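Long-range contact in enoyl-CoA hydratase (Mycobacterium smegmatis, PDB 3PE8), which probably catalyses the reversible hydration of the double bond of 2-enoyl-CoA thioesters, as an enoyl-CoA hydratase of the crotonase family, and binds zinc: residues A[55-60]-A[89-94]. Residues are numbered along the deposited sequence; the frame is centred on the assembly and turned at random. Where two conformers were deposited one is given.
Sequences DVVIVT and PDMTKP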
# COMPACT_ATOMS: atom_id res chain seq x y z
N ASP A 55 -18.10 13.56 25.91
CA ASP A 55 -17.90 12.24 25.29
C ASP A 55 -18.06 12.24 23.77
O ASP A 55 -17.45 11.42 23.08
CB ASP A 55 -18.86 11.20 25.86
CG ASP A 55 -18.51 10.78 27.26
OD1 ASP A 55 -17.35 10.94 27.72
OD2 ASP A 55 -19.45 10.29 27.91
N VAL A 56 -18.96 13.08 23.26
CA VAL A 56 -19.40 13.07 21.86
C VAL A 56 -19.59 14.51 21.39
O VAL A 56 -19.97 15.39 22.19
CB VAL A 56 -20.76 12.28 21.67
CG1 VAL A 56 -21.26 12.32 20.23
CG2 VAL A 56 -20.59 10.81 22.15
N VAL A 57 -19.22 14.77 20.13
CA VAL A 57 -19.42 16.07 19.49
C VAL A 57 -20.48 15.96 18.38
O VAL A 57 -20.46 14.98 17.60
CB VAL A 57 -18.10 16.61 18.88
CG1 VAL A 57 -18.33 17.94 18.16
CG2 VAL A 57 -17.01 16.82 19.97
N ILE A 58 -21.39 16.94 18.32
CA ILE A 58 -22.26 17.14 17.16
C ILE A 58 -21.84 18.43 16.47
O ILE A 58 -21.72 19.46 17.14
CB ILE A 58 -23.77 17.23 17.58
CG1 ILE A 58 -24.22 15.93 18.24
CG2 ILE A 58 -24.67 17.60 16.38
CD1 ILE A 58 -25.59 15.99 18.91
N VAL A 59 -21.67 18.37 15.15
CA VAL A 59 -21.40 19.56 14.37
C VAL A 59 -22.62 19.85 13.51
O VAL A 59 -23.12 18.96 12.83
CB VAL A 59 -20.17 19.38 13.45
CG1 VAL A 59 -19.98 20.62 12.52
CG2 VAL A 59 -18.87 19.18 14.25
N THR A 60 -23.09 21.11 13.53
CA THR A 60 -24.24 21.47 12.71
C THR A 60 -24.08 22.91 12.29
O THR A 60 -23.14 23.58 12.73
CB THR A 60 -25.57 21.16 13.44
OG1 THR A 60 -26.66 21.15 12.51
CG2 THR A 60 -25.88 22.15 14.58
N PRO A 89 -8.35 18.15 13.59
CA PRO A 89 -7.39 17.52 14.52
C PRO A 89 -7.63 16.02 14.75
O PRO A 89 -8.70 15.50 14.43
CB PRO A 89 -7.63 18.30 15.82
CG PRO A 89 -9.07 18.65 15.76
CD PRO A 89 -9.32 18.99 14.31
N ASP A 90 -6.61 15.32 15.25
CA ASP A 90 -6.76 13.94 15.64
C ASP A 90 -7.68 13.88 16.86
O ASP A 90 -7.47 14.59 17.85
CB ASP A 90 -5.42 13.30 15.98
CG ASP A 90 -5.53 11.81 16.30
OD1 ASP A 90 -6.34 11.11 15.67
OD2 ASP A 90 -4.77 11.34 17.18
N MET A 91 -8.70 13.05 16.79
CA MET A 91 -9.71 12.95 17.84
C MET A 91 -10.01 11.48 18.07
O MET A 91 -10.00 10.69 17.12
CB MET A 91 -10.98 13.69 17.41
CG MET A 91 -10.81 15.20 17.33
SD MET A 91 -12.35 15.96 16.85
CE MET A 91 -13.30 15.79 18.38
N THR A 92 -10.30 11.12 19.31
CA THR A 92 -10.78 9.78 19.62
C THR A 92 -12.23 9.80 20.06
O THR A 92 -12.82 8.73 20.23
CB THR A 92 -9.96 9.11 20.70
OG1 THR A 92 -10.11 9.82 21.94
CG2 THR A 92 -8.48 9.03 20.27
N LYS A 93 -12.80 10.99 20.26
CA LYS A 93 -14.23 11.12 20.60
C LYS A 93 -15.04 11.25 19.30
O LYS A 93 -14.67 11.99 18.40
CB LYS A 93 -14.44 12.35 21.49
CG LYS A 93 -13.70 12.24 22.82
CD LYS A 93 -13.93 13.41 23.72
CE LYS A 93 -13.07 13.31 24.95
NZ LYS A 93 -13.18 14.55 25.77
N PRO A 94 -16.19 10.57 19.21
CA PRO A 94 -16.94 10.61 17.99
C PRO A 94 -17.51 11.97 17.63
O PRO A 94 -17.97 12.69 18.51
CB PRO A 94 -18.10 9.66 18.26
CG PRO A 94 -17.73 8.85 19.39
CD PRO A 94 -16.72 9.59 20.17
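Val57 N donates to Pro94 O across the two backbones at 2.9 Å. The N-H...O angle of 177° and the C=O...N angle of 168° show that donor, proton and carbonyl are nearly in line. The CA atoms of Val56 and Pro94 lie 5.2 Å apart. This bond lies immediately ahead of strand 95-99, which runs parallel to 56-61 within the mixed sheet of the crotonase fold and takes up the pairing at Ile96, itself backbone-bonded to Val57. Asp55 O lies against carbon of the other segment: Lys93 CB and Pro94 CD are each 3.5 Å away. Lys93 is fully extended beyond CG, which carries NZ to the carbonyls of Val54, Ala48 and Gln49, the last two on helix 35-50, while Asp55 OD1, 5.9 Å from Lys93 NZ, instead forms salt bridges with Arg18 and Arg203. Met91 bends at chi3 (74°) and brings CE to 4.2 Å from Val57 CG2, the two side chains crossing at about a right angle. Val56 CG2 approaches Pro94 CG more loosely, at 4.4 Å, while Leu158 of a neighbouring subunit packs on Pro94.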